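Local structure of 6-phosphogluconolactonase (Thermotoga maritima, 1VL1) at residues L78-V84 against V177-L182; L191-I197 against K223-F229. The protein hydrolyses 6-phosphogluconolactone to 6-phosphogluconate, the second step of the oxidative stage of the pentose phosphate pathway. One frame throughout, in Å; residues are numbered along the deposited sequence.

Contact 1: L78-V84 against V177-L182; sequences LSDERYV and VPRVTL
R82 lays its aliphatic CG over one face of the R179 guanidinium, 3.8 Å above the plane, while the edge of that group meets V177 O, through a weak bond from NE, and a water. The two arginines run side by side with their guanidinium planes 67° apart. Because the R82 chain bends at chi2 (87°), its NE comes 3.5 Å from R179 NH1, and one water accepts from both R82 NH2 and R179 NH1. Each head is also hydrogen-bonded beyond the pair: R82 NH1 to Q90 O, R179 NH1 to S153 OG, which also bonds D80 OD2, and R179 NH2 to P175 O. V177 CG2 rests 3.9 Å from R82 CB, flanking the same chain.

Beneath them E81 and V180, an antiparallel hydrogen-bonded pair, exchange two backbone hydrogen bonds, E81 N to V180 O (2.8 Å) and V180 N to E81 O (2.9 Å), flanked by L182 N to S79 O and Y83 N to P178 O. The result is a short antiparallel pairing inside an otherwise largely parallel sheet. R82 lies close to a bound citrate, probably from the crystallisation liquor, which may mark an anion pocket, consistent with a phosphorylated substrate.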
ATOM      1  N   LEU A  78       3.728   5.870   0.073  1.00 23.04           N
ATOM      2  CA  LEU A  78       2.574   5.435   0.872  1.00 21.63           C
ATOM      3  C   LEU A  78       1.291   5.348   0.063  1.00 20.85           C
ATOM      4  O   LEU A  78       1.038   6.228  -0.761  1.00 22.45           O
ATOM      5  CB  LEU A  78       2.342   6.426   1.989  1.00 22.02           C
ATOM      6  CG  LEU A  78       3.131   6.105   3.243  1.00 25.68           C
ATOM      7  CD1 LEU A  78       4.589   5.786   3.075  1.00 28.58           C
ATOM      8  CD2 LEU A  78       2.920   7.237   4.168  1.00 24.56           C
ATOM      9  N   SER A  79       0.424   4.383   0.356  1.00 22.20           N
ATOM     10  CA  SER A  79      -0.854   4.267  -0.330  1.00 23.10           C
ATOM     11  C   SER A  79      -1.826   5.339   0.213  1.00 22.57           C
ATOM     12  O   SER A  79      -2.769   5.703  -0.465  1.00 23.42           O
ATOM     13  CB  SER A  79      -1.494   2.900  -0.093  1.00 22.82           C
ATOM     14  OG  SER A  79      -1.603   2.608   1.285  1.00 23.66           O
ATOM     15  N   ASP A  80      -1.630   5.749   1.445  1.00 22.00           N
ATOM     16  CA  ASP A  80      -2.504   6.674   2.101  1.00 21.53           C
ATOM     17  C   ASP A  80      -1.875   7.152   3.407  1.00 22.06           C
ATOM     18  O   ASP A  80      -0.954   6.561   3.954  1.00 22.82           O
ATOM     19  CB  ASP A  80      -3.875   6.053   2.387  1.00 21.32           C
ATOM     20  CG  ASP A  80      -3.797   4.940   3.387  1.00 23.03           C
ATOM     21  OD1 ASP A  80      -3.283   3.837   3.073  1.00 25.54           O
ATOM     22  OD2 ASP A  80      -4.190   5.138   4.532  1.00 23.92           O
ATOM     23  N   GLU A  81      -2.455   8.191   3.946  1.00 21.26           N
ATOM     24  CA  GLU A  81      -1.971   8.713   5.222  1.00 21.45           C
ATOM     25  C   GLU A  81      -3.138   9.296   6.014  1.00 21.78           C
ATOM     26  O   GLU A  81      -4.051   9.899   5.479  1.00 23.64           O
ATOM     27  CB  GLU A  81      -0.884   9.761   5.055  1.00 20.27           C
ATOM     28  CG  GLU A  81      -0.297  10.292   6.339  1.00 22.29           C
ATOM     29  CD  GLU A  81       0.341   9.208   7.159  1.00 21.89           C
ATOM     30  OE1 GLU A  81      -0.388   8.553   7.933  1.00 23.10           O
ATOM     31  OE2 GLU A  81       1.561   9.069   7.054  1.00 23.07           O
ATOM     32  N   ARG A  82      -3.074   9.082   7.318  1.00 21.57           N
ATOM     33  CA  ARG A  82      -3.974   9.723   8.259  1.00 21.14           C
ATOM     34  C   ARG A  82      -3.537  11.170   8.422  1.00 22.04           C
ATOM     35  O   ARG A  82      -2.352  11.471   8.599  1.00 20.50           O
ATOM     36  CB  ARG A  82      -3.948   8.975   9.600  1.00 21.81           C
ATOM     37  CG  ARG A  82      -4.652   7.629   9.541  1.00 23.08           C
ATOM     38  CD  ARG A  82      -3.774   6.484   9.080  1.00 25.51           C
ATOM     39  NE  ARG A  82      -4.472   5.228   9.344  1.00 24.41           N
ATOM     40  CZ  ARG A  82      -4.480   4.582  10.490  1.00 27.36           C
ATOM     41  NH1 ARG A  82      -3.808   5.017  11.512  1.00 26.48           N
ATOM     42  NH2 ARG A  82      -5.183   3.476  10.622  1.00 28.13           N
ATOM     43  N   TYR A  83      -4.512  12.091   8.444  1.00 21.66           N
ATOM     44  CA  TYR A  83      -4.221  13.532   8.486  1.00 23.01           C
ATOM     45  C   TYR A  83      -4.011  13.918   9.949  1.00 22.43           C
ATOM     46  O   TYR A  83      -4.826  14.569  10.608  1.00 23.05           O
ATOM     47  CB  TYR A  83      -5.305  14.405   7.797  1.00 22.83           C
ATOM     48  CG  TYR A  83      -4.854  15.850   7.620  1.00 22.44           C
ATOM     49  CD1 TYR A  83      -3.848  16.187   6.742  1.00 20.86           C
ATOM     50  CD2 TYR A  83      -5.457  16.888   8.335  1.00 21.98           C
ATOM     51  CE1 TYR A  83      -3.432  17.493   6.591  1.00 20.70           C
ATOM     52  CE2 TYR A  83      -5.039  18.205   8.213  1.00 23.26           C
ATOM     53  CZ  TYR A  83      -4.063  18.527   7.330  1.00 21.93           C
ATOM     54  OH  TYR A  83      -3.674  19.846   7.241  1.00 24.22           O
ATOM     55  N   VAL A  84      -2.842  13.517  10.407  1.00 21.93           N
ATOM     56  CA  VAL A  84      -2.338  13.760  11.734  1.00 22.44           C
ATOM     57  C   VAL A  84      -0.842  14.015  11.619  1.00 22.21           C
ATOM     58  O   VAL A  84      -0.209  13.739  10.587  1.00 24.09           O
ATOM     59  CB  VAL A  84      -2.581  12.497  12.646  1.00 22.29           C
ATOM     60  CG1 VAL A  84      -4.027  12.141  12.672  1.00 24.06           C
ATOM     61  CG2 VAL A  84      -1.758  11.293  12.182  1.00 22.24           C
ATOM     62  N   VAL A 177     -10.464  10.119  11.395  1.00 25.37           N
ATOM     63  CA  VAL A 177      -9.718  11.318  11.024  1.00 26.01           C
ATOM     64  C   VAL A 177      -9.750  11.453   9.520  1.00 25.93           C
ATOM     65  O   VAL A 177      -9.936  10.454   8.812  1.00 24.02           O
ATOM     66  CB  VAL A 177      -8.222  11.246  11.504  1.00 26.50           C
ATOM     67  CG1 VAL A 177      -8.160  11.309  13.049  1.00 28.22           C
ATOM     68  CG2 VAL A 177      -7.459  10.045  10.940  1.00 27.17           C
ATOM     69  N   PRO A 178      -9.610  12.666   9.003  1.00 25.86           N
ATOM     70  CA  PRO A 178      -9.513  12.836   7.574  1.00 25.41           C
ATOM     71  C   PRO A 178      -8.292  12.095   7.062  1.00 24.40           C
ATOM     72  O   PRO A 178      -7.337  11.880   7.804  1.00 22.96           O
ATOM     73  CB  PRO A 178      -9.355  14.336   7.402  1.00 25.92           C
ATOM     74  CG  PRO A 178      -9.881  14.904   8.583  1.00 27.65           C
ATOM     75  CD  PRO A 178      -9.539  13.948   9.718  1.00 26.40           C
ATOM     76  N   ARG A 179      -8.381  11.643   5.829  1.00 24.51           N
ATOM     77  CA  ARG A 179      -7.320  10.849   5.208  1.00 24.24           C
ATOM     78  C   ARG A 179      -6.952  11.421   3.832  1.00 24.20           C
ATOM     79  O   ARG A 179      -7.810  12.010   3.122  1.00 24.35           O
ATOM     80  CB  ARG A 179      -7.698   9.370   4.975  1.00 24.80           C
ATOM     81  CG  ARG A 179      -8.526   8.639   6.005  1.00 27.48           C
ATOM     82  CD  ARG A 179      -7.809   8.486   7.234  1.00 25.79           C
ATOM     83  NE  ARG A 179      -8.444   7.601   8.252  1.00 24.80           N
ATOM     84  CZ  ARG A 179      -8.190   6.309   8.401  1.00 23.39           C
ATOM     85  NH1 ARG A 179      -7.471   5.623   7.499  1.00 24.27           N
ATOM     86  NH2 ARG A 179      -8.682   5.678   9.450  1.00 25.80           N
ATOM     87  N   VAL A 180      -5.696  11.210   3.448  1.00 23.62           N
ATOM     88  CA  VAL A 180      -5.199  11.466   2.108  1.00 23.07           C
ATOM     89  C   VAL A 180      -4.948  10.086   1.504  1.00 23.68           C
ATOM     90  O   VAL A 180      -4.356   9.236   2.159  1.00 24.13           O
ATOM     91  CB  VAL A 180      -3.923  12.294   2.158  1.00 23.50           C
ATOM     92  CG1 VAL A 180      -3.252  12.328   0.769  1.00 24.13           C
ATOM     93  CG2 VAL A 180      -4.236  13.646   2.730  1.00 22.88           C
ATOM     94  N   THR A 181      -5.462   9.839   0.306  1.00 22.97           N
ATOM     95  CA  THR A 181      -5.319   8.518  -0.261  1.00 21.79           C
ATOM     96  C   THR A 181      -5.081   8.522  -1.740  1.00 21.00           C
ATOM     97  O   THR A 181      -5.596   9.364  -2.470  1.00 21.29           O
ATOM     98  CB  THR A 181      -6.599   7.659   0.075  1.00 21.46           C
ATOM     99  OG1 THR A 181      -6.397   6.271  -0.306  1.00 21.15           O
ATOM    100  CG2 THR A 181      -7.782   8.162  -0.662  1.00 22.31           C
ATOM    101  N   LEU A 182      -4.287   7.544  -2.212  1.00 21.36           N
ATOM    102  CA  LEU A 182      -4.323   7.241  -3.611  1.00 21.75           C
ATOM    103  C   LEU A 182      -5.698   6.748  -3.946  1.00 21.72           C
ATOM    104  O   LEU A 182      -6.391   6.184  -3.090  1.00 23.01           O
ATOM    105  CB  LEU A 182      -3.353   6.118  -3.952  1.00 22.59           C
ATOM    106  CG  LEU A 182      -1.879   6.439  -3.820  1.00 27.60           C
ATOM    107  CD1 LEU A 182      -0.972   5.281  -4.377  1.00 28.15           C
ATOM    108  CD2 LEU A 182      -1.476   7.659  -4.411  1.00 33.43           C
TER
HETATM  109  O   HOH W   1      -7.463   2.851   8.761  1.00 24.05           O

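Contact 2: L191-I197 against K223-F229; sequences LYVLFLI and KEKTVWF
F195 and W228 meet face to face, side by side on one face of the sheet, the phenyl ring stacked on the six-membered ring of the indole with centroids 4.0 Å apart and planes at 15°. The overlap is offset: W228 CZ2 sits toward the rim of the phenyl ring, and F195 CB adds a CH-pi contact over the same indole ring, 3.4 Å from W228 CE3. With its CG anti to the carbonyl carbon (chi1 -76°), F195 keeps its ring alongside the tryptophan, and T226 CG2 closes on the ring edge in its plane. I197 CD1 reaches W228 CE3 at 3.9 Å. An alanine in place of W228 would probably leave one face of the F195 ring without its stacking partner and take from I197 its contact with the indole.

On the other face of the sheet L194 CD2 packs on V227 CB (3.7 Å), L196 CD1 touches F229 CD2, and Y192 turns a ring face to E224 CB.

What holds these pairs in step is the parallel backbone register. V193 and F195 each give an N-H to one residue of the partner strand and accept at O from another, the bond from F229 N to F195 O being nearly straight at 175°. I197 N bonds F229 O, whereas Y192 and L194 turn their backbone to strand 140-143 and to D139 beside it. At the start of the pairing L191 O accepts from both E224 N and K225 N, the latter at 3.3 Å.

Farther out, I18 and T16 of strand 16-21 touch W228, V151 lies against F195, and helix 25-43 covers L194, L196 and F229. Hydrocarbon and aromatic groups thus line both faces, an apolar contact set in register by main-chain hydrogen bonds, with the sheet continuing on the far side of strand 192-197.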
ATOM      1  N   LEU A 191       1.575  -2.725 -11.797  1.00 22.58           N
ATOM      2  CA  LEU A 191       1.694  -3.987 -12.527  1.00 22.45           C
ATOM      3  C   LEU A 191       1.200  -5.156 -11.641  1.00 21.99           C
ATOM      4  O   LEU A 191       0.423  -5.989 -12.101  1.00 20.86           O
ATOM      5  CB  LEU A 191       3.137  -4.216 -13.002  1.00 23.03           C
ATOM      6  CG  LEU A 191       3.690  -3.181 -13.999  1.00 24.31           C
ATOM      7  CD1 LEU A 191       5.163  -3.498 -14.327  1.00 24.43           C
ATOM      8  CD2 LEU A 191       2.862  -3.207 -15.322  1.00 27.23           C
ATOM      9  N   TYR A 192       1.626  -5.161 -10.378  1.00 22.61           N
ATOM     10  CA  TYR A 192       1.280  -6.225  -9.431  1.00 23.41           C
ATOM     11  C   TYR A 192       0.689  -5.612  -8.185  1.00 22.28           C
ATOM     12  O   TYR A 192       1.230  -4.676  -7.640  1.00 22.30           O
ATOM     13  CB  TYR A 192       2.525  -7.050  -9.079  1.00 24.65           C
ATOM     14  CG  TYR A 192       3.159  -7.721 -10.275  1.00 27.55           C
ATOM     15  CD1 TYR A 192       2.680  -8.909 -10.741  1.00 27.51           C
ATOM     16  CD2 TYR A 192       4.216  -7.104 -10.978  1.00 25.67           C
ATOM     17  CE1 TYR A 192       3.223  -9.519 -11.877  1.00 27.13           C
ATOM     18  CE2 TYR A 192       4.786  -7.704 -12.141  1.00 30.21           C
ATOM     19  CZ  TYR A 192       4.261  -8.924 -12.571  1.00 27.60           C
ATOM     20  OH  TYR A 192       4.769  -9.587 -13.676  1.00 31.57           O
ATOM     21  N   VAL A 193      -0.477  -6.110  -7.766  1.00 22.47           N
ATOM     22  CA  VAL A 193      -1.078  -5.694  -6.559  1.00 21.46           C
ATOM     23  C   VAL A 193      -1.117  -6.923  -5.633  1.00 23.30           C
ATOM     24  O   VAL A 193      -1.581  -8.000  -6.039  1.00 22.70           O
ATOM     25  CB  VAL A 193      -2.513  -5.192  -6.778  1.00 23.60           C
ATOM     26  CG1 VAL A 193      -3.197  -5.006  -5.489  1.00 21.97           C
ATOM     27  CG2 VAL A 193      -2.511  -3.878  -7.532  1.00 23.04           C
ATOM     28  N   LEU A 194      -0.549  -6.745  -4.446  1.00 23.45           N
ATOM     29  CA  LEU A 194      -0.531  -7.778  -3.408  1.00 24.18           C
ATOM     30  C   LEU A 194      -1.392  -7.324  -2.260  1.00 23.81           C
ATOM     31  O   LEU A 194      -1.179  -6.243  -1.707  1.00 27.41           O
ATOM     32  CB  LEU A 194       0.892  -7.985  -2.879  1.00 24.93           C
ATOM     33  CG  LEU A 194       1.990  -8.194  -3.927  1.00 27.13           C
ATOM     34  CD1 LEU A 194       3.338  -8.619  -3.243  1.00 27.76           C
ATOM     35  CD2 LEU A 194       1.606  -9.179  -4.945  1.00 26.82           C
ATOM     36  N   PHE A 195      -2.345  -8.147  -1.833  1.00 22.07           N
ATOM     37  CA  PHE A 195      -3.121  -7.865  -0.623  1.00 21.54           C
ATOM     38  C   PHE A 195      -2.638  -8.807   0.486  1.00 21.86           C
ATOM     39  O   PHE A 195      -2.484  -9.990   0.252  1.00 22.28           O
ATOM     40  CB  PHE A 195      -4.627  -8.150  -0.842  1.00 21.70           C
ATOM     41  CG  PHE A 195      -5.319  -7.087  -1.657  1.00 22.43           C
ATOM     42  CD1 PHE A 195      -5.832  -5.944  -1.029  1.00 23.95           C
ATOM     43  CD2 PHE A 195      -5.517  -7.259  -3.020  1.00 25.54           C
ATOM     44  CE1 PHE A 195      -6.466  -4.970  -1.758  1.00 23.72           C
ATOM     45  CE2 PHE A 195      -6.187  -6.273  -3.736  1.00 26.20           C
ATOM     46  CZ  PHE A 195      -6.634  -5.174  -3.133  1.00 23.88           C
ATOM     47  N   LEU A 196      -2.473  -8.280   1.696  1.00 21.70           N
ATOM     48  CA  LEU A 196      -2.000  -9.057   2.842  1.00 22.58           C
ATOM     49  C   LEU A 196      -3.077  -9.006   3.899  1.00 22.17           C
ATOM     50  O   LEU A 196      -3.318  -7.930   4.451  1.00 21.93           O
ATOM     51  CB  LEU A 196      -0.727  -8.426   3.394  1.00 22.31           C
ATOM     52  CG  LEU A 196       0.594  -8.678   2.732  1.00 27.27           C
ATOM     53  CD1 LEU A 196       0.569  -8.775   1.294  1.00 31.06           C
ATOM     54  CD2 LEU A 196       1.651  -7.743   3.283  1.00 24.73           C
ATOM     55  N   ILE A 197      -3.754 -10.124   4.125  1.00 21.84           N
ATOM     56  CA  ILE A 197      -4.887 -10.184   5.033  1.00 22.04           C
ATOM     57  C   ILE A 197      -4.779 -11.405   5.904  1.00 23.08           C
ATOM     58  O   ILE A 197      -4.225 -12.438   5.477  1.00 22.81           O
ATOM     59  CB  ILE A 197      -6.253 -10.151   4.327  1.00 22.14           C
ATOM     60  CG1 ILE A 197      -6.462 -11.340   3.344  1.00 21.29           C
ATOM     61  CG2 ILE A 197      -6.469  -8.812   3.615  1.00 24.26           C
ATOM     62  CD1 ILE A 197      -7.934 -11.539   3.099  1.00 23.17           C
ATOM     63  N   LYS A 223      -2.264  -4.561 -13.159  1.00 24.44           N
ATOM     64  CA  LYS A 223      -2.377  -4.655 -14.597  1.00 24.76           C
ATOM     65  C   LYS A 223      -1.957  -6.031 -15.122  1.00 25.45           C
ATOM     66  O   LYS A 223      -2.478  -6.506 -16.148  1.00 25.09           O
ATOM     67  CB  LYS A 223      -1.465  -3.659 -15.278  1.00 26.06           C
ATOM     68  CG  LYS A 223      -1.790  -2.246 -15.085  1.00 30.49           C
ATOM     69  CD  LYS A 223      -0.675  -1.470 -15.790  1.00 37.55           C
ATOM     70  CE  LYS A 223      -0.761  -0.001 -15.578  1.00 41.85           C
ATOM     71  NZ  LYS A 223       0.411   0.684 -16.207  1.00 42.81           N
ATOM     72  N   GLU A 224      -1.027  -6.671 -14.416  1.00 23.77           N
ATOM     73  CA  GLU A 224      -0.527  -7.991 -14.765  1.00 24.65           C
ATOM     74  C   GLU A 224      -1.165  -9.051 -13.878  1.00 24.61           C
ATOM     75  O   GLU A 224      -1.612 -10.098 -14.351  1.00 24.42           O
ATOM     76  CB  GLU A 224       0.991  -8.035 -14.646  1.00 25.83           C
ATOM     77  CG  GLU A 224       1.710  -7.272 -15.742  1.00 30.27           C
ATOM     78  CD  GLU A 224       1.422  -7.853 -17.103  1.00 38.06           C
ATOM     79  OE1 GLU A 224       1.555  -9.096 -17.258  1.00 42.58           O
ATOM     80  OE2 GLU A 224       1.041  -7.080 -18.017  1.00 46.25           O
ATOM     81  N   LYS A 225      -1.209  -8.764 -12.591  1.00 23.75           N
ATOM     82  CA  LYS A 225      -1.687  -9.733 -11.602  1.00 25.24           C
ATOM     83  C   LYS A 225      -2.127  -9.117 -10.294  1.00 23.27           C
ATOM     84  O   LYS A 225      -1.562  -8.143  -9.859  1.00 23.87           O
ATOM     85  CB  LYS A 225      -0.573 -10.727 -11.299  1.00 26.13           C
ATOM     86  CG  LYS A 225      -1.071 -12.071 -10.870  1.00 28.45           C
ATOM     87  CD  LYS A 225       0.072 -13.106 -10.701  1.00 28.88           C
ATOM     88  CE  LYS A 225       0.740 -13.376 -11.993  1.00 34.00           C
ATOM     89  NZ  LYS A 225       1.407 -14.732 -12.033  1.00 35.70           N
ATOM     90  N   THR A 226      -3.146  -9.722  -9.672  1.00 22.20           N
ATOM     91  CA  THR A 226      -3.540  -9.426  -8.314  1.00 21.81           C
ATOM     92  C   THR A 226      -3.363 -10.701  -7.495  1.00 20.76           C
ATOM     93  O   THR A 226      -3.760 -11.788  -7.909  1.00 21.11           O
ATOM     94  CB  THR A 226      -4.990  -8.991  -8.254  1.00 22.37           C
ATOM     95  OG1 THR A 226      -5.187  -7.874  -9.135  1.00 24.79           O
ATOM     96  CG2 THR A 226      -5.358  -8.519  -6.935  1.00 24.63           C
ATOM     97  N   VAL A 227      -2.696 -10.559  -6.370  1.00 21.11           N
ATOM     98  CA  VAL A 227      -2.384 -11.679  -5.492  1.00 20.53           C
ATOM     99  C   VAL A 227      -2.821 -11.401  -4.083  1.00 21.80           C
ATOM    100  O   VAL A 227      -2.490 -10.355  -3.523  1.00 22.73           O
ATOM    101  CB  VAL A 227      -0.868 -11.914  -5.461  1.00 22.35           C
ATOM    102  CG1 VAL A 227      -0.575 -13.103  -4.525  1.00 23.77           C
ATOM    103  CG2 VAL A 227      -0.287 -12.180  -6.891  1.00 22.19           C
ATOM    104  N   TRP A 228      -3.544 -12.340  -3.471  1.00 21.86           N
ATOM    105  CA  TRP A 228      -3.912 -12.247  -2.071  1.00 20.82           C
ATOM    106  C   TRP A 228      -3.063 -13.279  -1.286  1.00 20.93           C
ATOM    107  O   TRP A 228      -2.967 -14.435  -1.658  1.00 21.12           O
ATOM    108  CB  TRP A 228      -5.385 -12.575  -1.867  1.00 21.54           C
ATOM    109  CG  TRP A 228      -6.322 -11.568  -2.510  1.00 20.39           C
ATOM    110  CD1 TRP A 228      -6.571 -11.444  -3.843  1.00 21.77           C
ATOM    111  CD2 TRP A 228      -7.115 -10.584  -1.861  1.00 19.20           C
ATOM    112  NE1 TRP A 228      -7.466 -10.442  -4.071  1.00 20.37           N
ATOM    113  CE2 TRP A 228      -7.787  -9.858  -2.868  1.00 18.73           C
ATOM    114  CE3 TRP A 228      -7.307 -10.217  -0.545  1.00 20.37           C
ATOM    115  CZ2 TRP A 228      -8.682  -8.847  -2.586  1.00 23.37           C
ATOM    116  CZ3 TRP A 228      -8.202  -9.198  -0.269  1.00 21.77           C
ATOM    117  CH2 TRP A 228      -8.853  -8.512  -1.291  1.00 23.10           C
ATOM    118  N   PHE A 229      -2.490 -12.829  -0.170  1.00 20.32           N
ATOM    119  CA  PHE A 229      -1.833 -13.726   0.764  1.00 20.90           C
ATOM    120  C   PHE A 229      -2.724 -13.727   2.000  1.00 21.25           C
ATOM    121  O   PHE A 229      -2.799 -12.715   2.722  1.00 22.16           O
ATOM    122  CB  PHE A 229      -0.427 -13.212   1.094  1.00 21.60           C
ATOM    123  CG  PHE A 229       0.507 -13.213  -0.055  1.00 22.21           C
ATOM    124  CD1 PHE A 229       1.092 -14.364  -0.456  1.00 22.70           C
ATOM    125  CD2 PHE A 229       0.824 -12.028  -0.738  1.00 24.52           C
ATOM    126  CE1 PHE A 229       1.952 -14.388  -1.552  1.00 27.32           C
ATOM    127  CE2 PHE A 229       1.707 -12.051  -1.836  1.00 26.47           C
ATOM    128  CZ  PHE A 229       2.281 -13.204  -2.216  1.00 26.21           C
TER

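Overall arrangement
Contacts 1 and 2 draw on one mixed sheet yet lie on opposite sides of the chain's centre, their own centres about 21 Å apart and their nearest atoms about 9 Å apart, without touching. Along the chain they come in series. Contact 1 joins strand 74-82 antiparallel to strand 179-182 across 92 intervening residues; contact 2 is the local closure of a beta-alpha-beta unit, strand 192-198, helix 200-210 and strand 225-231. Strands 47-51 and 140-143, parallel to their neighbours, carry the sheet from strand 74-82 to strand 192-198. Together the two contacts illustrate how one sheet can combine a parallel Rossmann-like core with an antiparallel extension near a probable anion pocket.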